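Local atomic coordinates of N-terminal acetyltransferase-like protein (Chaetomium thermophilum, PDB entry 5NNP), a protein that probably serves as the TPR-repeat auxiliary subunit of an N-terminal acetyltransferase, a helical-repeat partner in transferring acetyl groups to the start of polypeptide chains. Residues Ala151-Tyr156 with Glu166-Thr171; Asp127-Val132 with His157-Leu162. One frame throughout, in Å; residues are numbered along the deposited sequence.

Interaction 1: Ala151-Tyr156 with Glu166-Thr171; sequences ALAIAY and EHILTT
I168 reaches across to helix 146-159 and sets its two branches against different partners, with L152 and Y156 taking one and A153 the other. The segments run nearly antiparallel, their axes at 165° and 8.4 Å apart at closest approach, and the CA atoms of A153 and I168 come within 5.6 Å. The small methyl of A153, pointing at the other helix, is consistent with so near an approach of the two backbones.

With chi1 of I168 at -68°, CG1 lies beside the backbone N while CG2 is anti to it, and the two branches part. I168 CG1 is 3.8 Å from Y156 CE2; it sits near the plane of the tyrosine ring, at its edge, and not over a face. Y156 CD2 lies equally near the same carbon, so the CD2-CE2 side of the ring does the touching, and the two side chains cross at about a right angle. L152 arrives from the preceding turn of the same helix, its side chain likewise crossing that of I168 at about a right angle, and brings its CD2 branch 3.8 Å from I168 CD1. The second branch, I168 CG2, lies 3.9 Å from the backbone N of A153 and touches its methyl as well. Along the seam, L169 approaches A153 from the next position, with L169 CG 3.7 Å from A153 CB. All four side-chain pairs are apolar, and the summed buried area is 205 Å².

Helix 128-141 touches L152 through L139. Helix 185-200 packs on I154 and L169, whereas E166 forms salt bridges with R201 and R206. Helices 527-534 and 537-547 reach I154, placing the pair within the layered helices of the solenoid.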
ATOM      1  N   ALA A 151       1.403 -19.964  14.882  1.00 30.95           N
ATOM      2  CA  ALA A 151       0.974 -20.231  13.513  1.00 33.69           C
ATOM      3  C   ALA A 151      -0.403 -20.895  13.442  1.00 35.68           C
ATOM      4  O   ALA A 151      -1.235 -20.494  12.631  1.00 36.81           O
ATOM      5  CB  ALA A 151       2.005 -21.094  12.802  1.00 31.76           C
ATOM      6  N   LEU A 152      -0.645 -21.903  14.291  1.00 32.74           N
ATOM      7  CA  LEU A 152      -1.947 -22.564  14.312  1.00 27.62           C
ATOM      8  C   LEU A 152      -3.015 -21.603  14.823  1.00 29.63           C
ATOM      9  O   LEU A 152      -4.136 -21.619  14.326  1.00 36.36           O
ATOM     10  CB  LEU A 152      -1.941 -23.844  15.162  1.00 35.91           C
ATOM     11  CG  LEU A 152      -3.342 -24.485  15.345  1.00 37.46           C
ATOM     12  CD1 LEU A 152      -3.983 -24.934  14.012  1.00 31.07           C
ATOM     13  CD2 LEU A 152      -3.362 -25.612  16.364  1.00 37.92           C
ATOM     14  N   ALA A 153      -2.673 -20.759  15.793  1.00 27.87           N
ATOM     15  CA  ALA A 153      -3.583 -19.695  16.218  1.00 30.23           C
ATOM     16  C   ALA A 153      -3.904 -18.711  15.069  1.00 32.42           C
ATOM     17  O   ALA A 153      -5.063 -18.333  14.867  1.00 30.80           O
ATOM     18  CB  ALA A 153      -3.008 -18.958  17.390  1.00 34.33           C
ATOM     19  N   ILE A 154      -2.880 -18.327  14.303  1.00 26.95           N
ATOM     20  CA  ILE A 154      -3.086 -17.444  13.156  1.00 27.90           C
ATOM     21  C   ILE A 154      -4.013 -18.078  12.105  1.00 37.94           C
ATOM     22  O   ILE A 154      -4.922 -17.414  11.593  1.00 41.35           O
ATOM     23  CB  ILE A 154      -1.747 -17.060  12.496  1.00 24.31           C
ATOM     24  CG1 ILE A 154      -0.957 -16.117  13.404  1.00 24.34           C
ATOM     25  CG2 ILE A 154      -1.970 -16.410  11.155  1.00 24.19           C
ATOM     26  CD1 ILE A 154       0.529 -16.201  13.207  1.00 21.36           C
ATOM     27  N   ALA A 155      -3.802 -19.359  11.802  1.00 33.75           N
ATOM     28  CA  ALA A 155      -4.624 -20.049  10.809  1.00 33.62           C
ATOM     29  C   ALA A 155      -6.083 -20.061  11.232  1.00 34.30           C
ATOM     30  O   ALA A 155      -6.984 -19.820  10.415  1.00 33.07           O
ATOM     31  CB  ALA A 155      -4.140 -21.453  10.596  1.00 36.52           C
ATOM     32  N   TYR A 156      -6.315 -20.350  12.512  1.00 30.84           N
ATOM     33  CA  TYR A 156      -7.673 -20.338  13.048  1.00 36.06           C
ATOM     34  C   TYR A 156      -8.279 -18.939  12.957  1.00 37.23           C
ATOM     35  O   TYR A 156      -9.419 -18.768  12.532  1.00 44.50           O
ATOM     36  CB  TYR A 156      -7.684 -20.800  14.503  1.00 43.13           C
ATOM     37  CG  TYR A 156      -7.748 -22.290  14.702  1.00 43.71           C
ATOM     38  CD1 TYR A 156      -8.615 -23.078  13.960  1.00 49.79           C
ATOM     39  CD2 TYR A 156      -6.960 -22.907  15.659  1.00 41.46           C
ATOM     40  CE1 TYR A 156      -8.681 -24.459  14.170  1.00 46.31           C
ATOM     41  CE2 TYR A 156      -7.009 -24.258  15.863  1.00 43.38           C
ATOM     42  CZ  TYR A 156      -7.863 -25.033  15.125  1.00 41.80           C
ATOM     43  OH  TYR A 156      -7.876 -26.384  15.360  1.00 42.99           O
ATOM     44  N   GLU A 166      -7.855 -18.161  20.160  1.00 37.14           N
ATOM     45  CA  GLU A 166      -7.547 -17.728  21.509  1.00 34.58           C
ATOM     46  C   GLU A 166      -7.160 -18.928  22.388  1.00 37.20           C
ATOM     47  O   GLU A 166      -6.226 -18.866  23.187  1.00 40.55           O
ATOM     48  CB  GLU A 166      -8.718 -16.979  22.123  1.00 30.58           C
ATOM     49  CG  GLU A 166      -8.334 -16.365  23.447  1.00 41.31           C
ATOM     50  CD  GLU A 166      -9.493 -15.795  24.205  1.00 41.87           C
ATOM     51  OE1 GLU A 166     -10.538 -15.488  23.577  1.00 41.26           O
ATOM     52  OE2 GLU A 166      -9.346 -15.655  25.438  1.00 51.72           O
ATOM     53  N   HIS A 167      -7.877 -20.027  22.206  1.00 35.24           N
ATOM     54  CA  HIS A 167      -7.615 -21.267  22.923  1.00 37.81           C
ATOM     55  C   HIS A 167      -6.185 -21.784  22.703  1.00 37.83           C
ATOM     56  O   HIS A 167      -5.518 -22.212  23.644  1.00 40.33           O
ATOM     57  CB  HIS A 167      -8.643 -22.315  22.490  1.00 31.92           C
ATOM     58  CG  HIS A 167      -8.453 -23.655  23.129  1.00 47.19           C
ATOM     59  ND1 HIS A 167      -8.102 -24.775  22.407  1.00 58.03           N
ATOM     60  CD2 HIS A 167      -8.577 -24.059  24.414  1.00 43.06           C
ATOM     61  CE1 HIS A 167      -8.017 -25.811  23.220  1.00 45.03           C
ATOM     62  NE2 HIS A 167      -8.299 -25.404  24.442  1.00 44.44           N
ATOM     63  N   ILE A 168      -5.718 -21.743  21.455  1.00 38.82           N
ATOM     64  CA  ILE A 168      -4.387 -22.237  21.123  1.00 31.61           C
ATOM     65  C   ILE A 168      -3.340 -21.350  21.780  1.00 38.64           C
ATOM     66  O   ILE A 168      -2.360 -21.856  22.333  1.00 42.74           O
ATOM     67  CB  ILE A 168      -4.164 -22.299  19.601  1.00 29.95           C
ATOM     68  CG1 ILE A 168      -5.060 -23.374  18.974  1.00 27.54           C
ATOM     69  CG2 ILE A 168      -2.718 -22.589  19.272  1.00 26.53           C
ATOM     70  CD1 ILE A 168      -5.004 -24.743  19.717  1.00 28.46           C
ATOM     71  N   LEU A 169      -3.571 -20.033  21.758  1.00 36.91           N
ATOM     72  CA  LEU A 169      -2.657 -19.076  22.373  1.00 32.02           C
ATOM     73  C   LEU A 169      -2.591 -19.257  23.880  1.00 43.46           C
ATOM     74  O   LEU A 169      -1.498 -19.282  24.466  1.00 39.05           O
ATOM     75  CB  LEU A 169      -3.065 -17.644  22.040  1.00 32.32           C
ATOM     76  CG  LEU A 169      -2.720 -17.215  20.608  1.00 31.58           C
ATOM     77  CD1 LEU A 169      -3.388 -15.890  20.234  1.00 30.70           C
ATOM     78  CD2 LEU A 169      -1.225 -17.128  20.431  1.00 26.97           C
ATOM     79  N   THR A 170      -3.756 -19.389  24.512  1.00 37.22           N
ATOM     80  CA  THR A 170      -3.781 -19.551  25.949  1.00 37.15           C
ATOM     81  C   THR A 170      -3.206 -20.904  26.361  1.00 48.11           C
ATOM     82  O   THR A 170      -2.587 -21.025  27.425  1.00 53.67           O
ATOM     83  CB  THR A 170      -5.199 -19.430  26.518  1.00 44.60           C
ATOM     84  OG1 THR A 170      -5.736 -18.132  26.225  1.00 42.56           O
ATOM     85  CG2 THR A 170      -5.173 -19.659  28.039  1.00 39.73           C
ATOM     86  N   THR A 171      -3.406 -21.927  25.533  1.00 41.08           N
ATOM     87  CA  THR A 171      -2.896 -23.254  25.874  1.00 43.66           C
ATOM     88  C   THR A 171      -1.379 -23.207  25.975  1.00 41.30           C
ATOM     89  O   THR A 171      -0.801 -23.755  26.918  1.00 36.69           O
ATOM     90  CB  THR A 171      -3.333 -24.325  24.853  1.00 45.07           C
ATOM     91  OG1 THR A 171      -4.749 -24.509  24.953  1.00 50.95           O
ATOM     92  CG2 THR A 171      -2.658 -25.660  25.137  1.00 36.30           C
TER

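Interaction 2: Asp127-Val132 with His157-Leu162; sequences DYAGYV and HLEGNL
Y128 and E159 meet where two consecutive helices of an alpha-helical, TPR-like solenoid come together, the first turn of helix 128-141 lying against the last turn of helix 146-159. The closest CA atoms, those of Y128 and E159, are 5.3 Å apart, and 234 Å² is buried in all.

The ring of Y128 receives the carbonyl of L158 over one face: L158 O lies 3.6 Å above the plane, offset toward the CD1-CE1 edge. L158 CB adds an apolar touch at 4.1 Å from Y128 CE1, the two side chains crossing at about a right angle. E159 extends fully, with CG anti to the backbone N (chi1 -177°), which carries its carboxylate along the start of helix 128-141. E159 OE1 comes 3.9 Å from A129 CA, and OE2 3.8 Å from V132 CG2; the negative group may gain from the partial positive charge of that helix start, although it makes no hydrogen bond to it.

Each helix end is capped. G160, with phi 99°, closes helix 146-159 in a Schellman motif. N161 then caps the next helix through OD1 to K164 N. D127 is the N-cap of helix 128-141, and G130 N donates a hydrogen bond to D127 OD1 at 3.2 Å, approaching from above the carboxylate plane.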
ATOM      1  N   ASP A 127      -6.479 -20.764   1.255  1.00 41.96           N
ATOM      2  CA  ASP A 127      -7.107 -22.051   1.577  1.00 33.24           C
ATOM      3  C   ASP A 127      -7.028 -22.241   3.092  1.00 40.00           C
ATOM      4  O   ASP A 127      -6.139 -22.936   3.602  1.00 41.82           O
ATOM      5  CB  ASP A 127      -6.404 -23.188   0.818  1.00 27.86           C
ATOM      6  CG  ASP A 127      -6.944 -24.565   1.149  1.00 35.22           C
ATOM      7  OD1 ASP A 127      -8.030 -24.697   1.751  1.00 40.19           O
ATOM      8  OD2 ASP A 127      -6.258 -25.537   0.789  1.00 48.21           O
ATOM      9  N   TYR A 128      -7.947 -21.598   3.808  1.00 32.98           N
ATOM     10  CA  TYR A 128      -7.882 -21.517   5.267  1.00 30.99           C
ATOM     11  C   TYR A 128      -7.981 -22.870   5.965  1.00 44.22           C
ATOM     12  O   TYR A 128      -7.194 -23.157   6.891  1.00 45.72           O
ATOM     13  CB  TYR A 128      -8.985 -20.600   5.799  1.00 29.56           C
ATOM     14  CG  TYR A 128      -8.953 -19.199   5.238  1.00 35.23           C
ATOM     15  CD1 TYR A 128      -7.904 -18.329   5.532  1.00 31.69           C
ATOM     16  CD2 TYR A 128      -9.976 -18.737   4.415  1.00 30.79           C
ATOM     17  CE1 TYR A 128      -7.878 -17.054   5.016  1.00 28.62           C
ATOM     18  CE2 TYR A 128      -9.957 -17.455   3.896  1.00 26.94           C
ATOM     19  CZ  TYR A 128      -8.908 -16.621   4.196  1.00 34.76           C
ATOM     20  OH  TYR A 128      -8.895 -15.352   3.667  1.00 44.57           O
ATOM     21  N   ALA A 129      -8.952 -23.686   5.538  1.00 39.47           N
ATOM     22  CA  ALA A 129      -9.159 -25.015   6.132  1.00 40.66           C
ATOM     23  C   ALA A 129      -7.923 -25.876   5.931  1.00 38.58           C
ATOM     24  O   ALA A 129      -7.476 -26.561   6.849  1.00 42.28           O
ATOM     25  CB  ALA A 129     -10.390 -25.700   5.540  1.00 27.74           C
ATOM     26  N   GLY A 130      -7.361 -25.811   4.726  1.00 35.42           N
ATOM     27  CA  GLY A 130      -6.119 -26.496   4.427  1.00 33.03           C
ATOM     28  C   GLY A 130      -4.970 -26.047   5.321  1.00 32.76           C
ATOM     29  O   GLY A 130      -4.169 -26.855   5.764  1.00 41.69           O
ATOM     30  N   TYR A 131      -4.910 -24.754   5.601  1.00 32.48           N
ATOM     31  CA  TYR A 131      -3.777 -24.157   6.296  1.00 33.87           C
ATOM     32  C   TYR A 131      -3.843 -24.558   7.752  1.00 38.08           C
ATOM     33  O   TYR A 131      -2.830 -24.847   8.388  1.00 35.74           O
ATOM     34  CB  TYR A 131      -3.796 -22.628   6.148  1.00 30.44           C
ATOM     35  CG  TYR A 131      -2.582 -21.935   6.694  1.00 30.63           C
ATOM     36  CD1 TYR A 131      -1.316 -22.329   6.311  1.00 32.80           C
ATOM     37  CD2 TYR A 131      -2.699 -20.872   7.575  1.00 34.93           C
ATOM     38  CE1 TYR A 131      -0.199 -21.702   6.793  1.00 34.34           C
ATOM     39  CE2 TYR A 131      -1.577 -20.229   8.069  1.00 35.73           C
ATOM     40  CZ  TYR A 131      -0.328 -20.655   7.671  1.00 37.28           C
ATOM     41  OH  TYR A 131       0.808 -20.045   8.147  1.00 41.10           O
ATOM     42  N   VAL A 132      -5.059 -24.576   8.275  1.00 31.26           N
ATOM     43  CA  VAL A 132      -5.280 -25.045   9.622  1.00 35.24           C
ATOM     44  C   VAL A 132      -4.805 -26.491   9.785  1.00 38.81           C
ATOM     45  O   VAL A 132      -4.027 -26.801  10.686  1.00 43.91           O
ATOM     46  CB  VAL A 132      -6.765 -24.949  10.002  1.00 35.17           C
ATOM     47  CG1 VAL A 132      -7.071 -25.797  11.248  1.00 25.95           C
ATOM     48  CG2 VAL A 132      -7.157 -23.501  10.205  1.00 25.11           C
ATOM     49  N   HIS A 157      -7.490 -17.952  13.372  1.00 36.49           N
ATOM     50  CA  HIS A 157      -7.861 -16.540  13.352  1.00 33.24           C
ATOM     51  C   HIS A 157      -8.278 -16.057  11.963  1.00 35.57           C
ATOM     52  O   HIS A 157      -9.340 -15.448  11.795  1.00 31.03           O
ATOM     53  CB  HIS A 157      -6.688 -15.708  13.867  1.00 35.38           C
ATOM     54  CG  HIS A 157      -7.023 -14.270  14.095  1.00 38.93           C
ATOM     55  ND1 HIS A 157      -6.056 -13.307  14.280  1.00 44.94           N
ATOM     56  CD2 HIS A 157      -8.213 -13.630  14.157  1.00 33.65           C
ATOM     57  CE1 HIS A 157      -6.639 -12.131  14.447  1.00 37.86           C
ATOM     58  NE2 HIS A 157      -7.944 -12.297  14.376  1.00 31.87           N
ATOM     59  N   LEU A 158      -7.445 -16.340  10.965  1.00 29.21           N
ATOM     60  CA  LEU A 158      -7.731 -15.904   9.606  1.00 28.08           C
ATOM     61  C   LEU A 158      -8.907 -16.686   9.033  1.00 38.92           C
ATOM     62  O   LEU A 158      -9.565 -16.214   8.104  1.00 39.03           O
ATOM     63  CB  LEU A 158      -6.502 -16.061   8.711  1.00 29.24           C
ATOM     64  CG  LEU A 158      -5.294 -15.169   9.046  1.00 31.93           C
ATOM     65  CD1 LEU A 158      -4.149 -15.405   8.051  1.00 30.39           C
ATOM     66  CD2 LEU A 158      -5.704 -13.695   9.078  1.00 23.86           C
ATOM     67  N   GLU A 159      -9.159 -17.880   9.580  1.00 38.10           N
ATOM     68  CA  GLU A 159     -10.272 -18.716   9.135  1.00 34.65           C
ATOM     69  C   GLU A 159     -11.591 -18.198   9.668  1.00 33.24           C
ATOM     70  O   GLU A 159     -12.645 -18.620   9.211  1.00 36.31           O
ATOM     71  CB  GLU A 159     -10.097 -20.183   9.586  1.00 39.73           C
ATOM     72  CG  GLU A 159     -11.204 -21.135   9.096  1.00 33.89           C
ATOM     73  CD  GLU A 159     -11.123 -22.549   9.693  1.00 50.46           C
ATOM     74  OE1 GLU A 159     -11.406 -23.533   8.968  1.00 56.89           O
ATOM     75  OE2 GLU A 159     -10.810 -22.690  10.892  1.00 54.25           O
ATOM     76  N   GLY A 160     -11.536 -17.319  10.662  1.00 33.77           N
ATOM     77  CA  GLY A 160     -12.753 -16.843  11.311  1.00 28.51           C
ATOM     78  C   GLY A 160     -13.073 -17.537  12.629  1.00 40.75           C
ATOM     79  O   GLY A 160     -14.034 -17.179  13.297  1.00 38.33           O
ATOM     80  N   ASN A 161     -12.263 -18.524  13.013  1.00 34.36           N
ATOM     81  CA  ASN A 161     -12.443 -19.221  14.280  1.00 33.52           C
ATOM     82  C   ASN A 161     -11.666 -18.543  15.416  1.00 35.61           C
ATOM     83  O   ASN A 161     -10.631 -19.045  15.877  1.00 41.09           O
ATOM     84  CB  ASN A 161     -12.010 -20.685  14.135  1.00 40.44           C
ATOM     85  CG  ASN A 161     -12.615 -21.584  15.187  1.00 49.66           C
ATOM     86  OD1 ASN A 161     -13.025 -21.124  16.251  1.00 51.55           O
ATOM     87  ND2 ASN A 161     -12.664 -22.884  14.898  1.00 57.96           N
ATOM     88  N   LEU A 162     -12.163 -17.400  15.868  1.00 34.88           N
ATOM     89  CA  LEU A 162     -11.487 -16.630  16.905  1.00 34.67           C
ATOM     90  C   LEU A 162     -11.403 -17.388  18.239  1.00 36.93           C
ATOM     91  O   LEU A 162     -10.349 -17.419  18.869  1.00 42.77           O
ATOM     92  CB  LEU A 162     -12.187 -15.283  17.087  1.00 42.98           C
ATOM     93  CG  LEU A 162     -11.657 -14.183  16.141  1.00 48.49           C
ATOM     94  CD1 LEU A 162     -11.646 -14.642  14.694  1.00 38.99           C
ATOM     95  CD2 LEU A 162     -12.464 -12.895  16.279  1.00 54.23           C
TER

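From the N terminus the chain enters at 127-132, continues along helix 128-141, turns, and runs up helix 146-159 through 151-156 to 157-162. There interaction 2 closes a loop of 24 intervening residues. Helix 162-175 then returns through 166-171, and interaction 1 closes a shorter loop of nine. The segments alternate along the chain, so the loops cross and neither encloses the other. Helix 146-159 belongs to both and ties its predecessor to its successor. The centres of the two interactions lie about 10 Å apart, and they touch directly: Y131 and V132 pack on A155, V132 also on Y156, and N161 N probably bonds to Y156 O.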